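PDB 6LCJ: alpha-galactosidase from Thermus thermophilus, which probably hydrolyses alpha-galactosides, releasing terminal galactose, and assembles as a hexamer. Local coordinates for residues E[6-11]-E[102-107]. Residues are numbered along the deposited sequence; the frame is centred on the assembly and turned at random.
Sequences LNLGGA and RALLLG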
ATOM      1  N   LEU E   6      15.049 -45.858  11.219  1.00 48.06           N
ATOM      2  CA  LEU E   6      14.899 -47.188  10.658  1.00 55.27           C
ATOM      3  C   LEU E   6      15.643 -47.285   9.342  1.00 52.91           C
ATOM      4  O   LEU E   6      16.042 -46.282   8.743  1.00 54.17           O
ATOM      5  CB  LEU E   6      13.430 -47.569  10.454  1.00 55.39           C
ATOM      6  CG  LEU E   6      12.685 -46.819   9.363  1.00 53.58           C
ATOM      7  CD1 LEU E   6      11.693 -47.726   8.686  1.00 53.22           C
ATOM      8  CD2 LEU E   6      11.958 -45.738  10.022  1.00 52.91           C
ATOM      9  N   ASN E   7      15.825 -48.527   8.907  1.00 54.14           N
ATOM     10  CA  ASN E   7      16.382 -48.834   7.600  1.00 58.11           C
ATOM     11  C   ASN E   7      15.241 -49.241   6.676  1.00 54.11           C
ATOM     12  O   ASN E   7      14.420 -50.092   7.036  1.00 58.82           O
ATOM     13  CB  ASN E   7      17.428 -49.941   7.706  1.00 51.88           C
ATOM     14  CG  ASN E   7      17.674 -50.623   6.388  1.00 63.55           C
ATOM     15  OD1 ASN E   7      17.470 -51.832   6.259  1.00 68.97           O
ATOM     16  ND2 ASN E   7      18.113 -49.852   5.391  1.00 60.94           N
ATOM     17  N   LEU E   8      15.169 -48.622   5.498  1.00 52.86           N
ATOM     18  CA  LEU E   8      13.958 -48.723   4.690  1.00 56.17           C
ATOM     19  C   LEU E   8      14.218 -49.256   3.289  1.00 60.75           C
ATOM     20  O   LEU E   8      13.598 -50.251   2.894  1.00 68.94           O
ATOM     21  CB  LEU E   8      13.252 -47.366   4.629  1.00 53.10           C
ATOM     22  CG  LEU E   8      11.749 -47.474   4.367  1.00 51.65           C
ATOM     23  CD1 LEU E   8      11.082 -48.562   5.212  1.00 45.73           C
ATOM     24  CD2 LEU E   8      11.097 -46.128   4.589  1.00 46.64           C
ATOM     25  N   GLY E   9      15.086 -48.627   2.508  1.00 55.26           N
ATOM     26  CA  GLY E   9      15.341 -49.163   1.182  1.00 54.88           C
ATOM     27  C   GLY E   9      16.809 -49.450   0.985  1.00 59.13           C
ATOM     28  O   GLY E   9      17.402 -49.076  -0.034  1.00 63.35           O
ATOM     29  N   GLY E  10      17.407 -50.122   1.964  1.00 57.76           N
ATOM     30  CA  GLY E  10      18.845 -50.116   2.048  1.00 52.89           C
ATOM     31  C   GLY E  10      19.413 -48.808   2.531  1.00 59.37           C
ATOM     32  O   GLY E  10      20.621 -48.590   2.412  1.00 68.10           O
ATOM     33  N   ALA E  11      18.571 -47.925   3.068  1.00 64.67           N
ATOM     34  CA  ALA E  11      18.989 -46.619   3.553  1.00 59.53           C
ATOM     35  C   ALA E  11      18.489 -46.417   4.975  1.00 56.04           C
ATOM     36  O   ALA E  11      17.522 -47.043   5.413  1.00 58.49           O
ATOM     37  CB  ALA E  11      18.472 -45.487   2.652  1.00 55.31           C
ATOM     38  N   ARG E 102      14.889 -43.515  -7.304  1.00 55.67           N
ATOM     39  CA  ARG E 102      14.083 -44.135  -6.269  1.00 51.65           C
ATOM     40  C   ARG E 102      13.299 -43.062  -5.522  1.00 50.14           C
ATOM     41  O   ARG E 102      13.727 -41.906  -5.418  1.00 50.08           O
ATOM     42  CB  ARG E 102      14.957 -44.956  -5.323  1.00 49.81           C
ATOM     43  CG  ARG E 102      15.618 -46.132  -6.045  1.00 54.38           C
ATOM     44  CD  ARG E 102      16.106 -47.217  -5.103  1.00 48.99           C
ATOM     45  NE  ARG E 102      17.188 -46.741  -4.248  1.00 59.21           N
ATOM     46  CZ  ARG E 102      17.404 -47.189  -3.014  1.00 66.94           C
ATOM     47  NH1 ARG E 102      16.610 -48.134  -2.503  1.00 57.17           N
ATOM     48  NH2 ARG E 102      18.410 -46.697  -2.293  1.00 58.28           N
ATOM     49  N   ALA E 103      12.124 -43.445  -5.029  1.00 43.76           N
ATOM     50  CA  ALA E 103      11.203 -42.508  -4.403  1.00 41.08           C
ATOM     51  C   ALA E 103      11.003 -42.840  -2.928  1.00 36.80           C
ATOM     52  O   ALA E 103      10.868 -44.006  -2.552  1.00 35.76           O
ATOM     53  CB  ALA E 103       9.857 -42.511  -5.122  1.00 34.27           C
ATOM     54  N   LEU E 104      11.005 -41.807  -2.096  1.00 37.61           N
ATOM     55  CA  LEU E 104      10.562 -41.922  -0.713  1.00 37.91           C
ATOM     56  C   LEU E 104       9.097 -41.496  -0.681  1.00 32.28           C
ATOM     57  O   LEU E 104       8.784 -40.331  -0.941  1.00 34.41           O
ATOM     58  CB  LEU E 104      11.421 -41.058   0.211  1.00 38.43           C
ATOM     59  CG  LEU E 104      11.052 -41.085   1.693  1.00 39.42           C
ATOM     60  CD1 LEU E 104      11.468 -42.408   2.309  1.00 35.34           C
ATOM     61  CD2 LEU E 104      11.697 -39.919   2.409  1.00 38.11           C
ATOM     62  N   LEU E 105       8.210 -42.433  -0.372  1.00 29.18           N
ATOM     63  CA  LEU E 105       6.770 -42.220  -0.428  1.00 31.74           C
ATOM     64  C   LEU E 105       6.182 -42.170   0.972  1.00 28.71           C
ATOM     65  O   LEU E 105       6.474 -43.032   1.804  1.00 31.49           O
ATOM     66  CB  LEU E 105       6.078 -43.328  -1.229  1.00 31.66           C
ATOM     67  CG  LEU E 105       4.569 -43.244  -1.462  1.00 29.13           C
ATOM     68  CD1 LEU E 105       4.181 -43.871  -2.799  1.00 27.18           C
ATOM     69  CD2 LEU E 105       3.777 -43.898  -0.316  1.00 31.63           C
ATOM     70  N   LEU E 106       5.332 -41.174   1.208  1.00 29.72           N
ATOM     71  CA  LEU E 106       4.539 -41.051   2.424  1.00 28.63           C
ATOM     72  C   LEU E 106       3.084 -40.888   2.005  1.00 27.98           C
ATOM     73  O   LEU E 106       2.726 -39.874   1.398  1.00 27.93           O
ATOM     74  CB  LEU E 106       5.003 -39.858   3.260  1.00 29.49           C
ATOM     75  CG  LEU E 106       4.157 -39.581   4.500  1.00 31.36           C
ATOM     76  CD1 LEU E 106       4.513 -40.591   5.603  1.00 25.81           C
ATOM     77  CD2 LEU E 106       4.299 -38.130   4.971  1.00 27.93           C
ATOM     78  N   GLY E 107       2.245 -41.869   2.340  1.00 27.74           N
ATOM     79  CA  GLY E 107       0.851 -41.842   1.932  1.00 27.45           C
ATOM     80  C   GLY E 107      -0.154 -42.143   3.027  1.00 28.60           C
ATOM     81  O   GLY E 107       0.001 -43.102   3.782  1.00 31.97           O
TER
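Gly9 O receives two N-H groups of the Arg102 guanidinium: a short bond from NH1 at 2.8 Å, nearly straight at 168°, and a weak one from NH2 at 3.4 Å. The contact ties the turn of the beta hairpin formed by strands 2-7 and 12-17, with 2-7 the outermost strand of its sheet within the chain, to strand 102-108 of the second antiparallel sheet of the N-terminal beta-sandwich. NH1 approaches in the carbonyl plane, on a lone pair, and the oxygen lies in the guanidinium plane. Arg102 reaches it by a bend at chi3 (-66°), while the salt bridge of NE to Asp100 gives the group a second hold, which would limit its rotation. A leucine in place of Arg102 would probably leave Gly9 O without these donors and Asp100 without its charged mate. An apolar touch adds to it: Leu8 CD2, just beyond the strand, lies 4.4 Å from Leu104 CD1, and Leu135 of strand 132-137 touches both leucines. At the base of the turn, Ala11 O accepts twice, from Leu8 N at 2.8 Å and from Asn7 ND2 at 2.9 Å, the Asn7 side-chain nitrogen standing 56° out of the carbonyl plane.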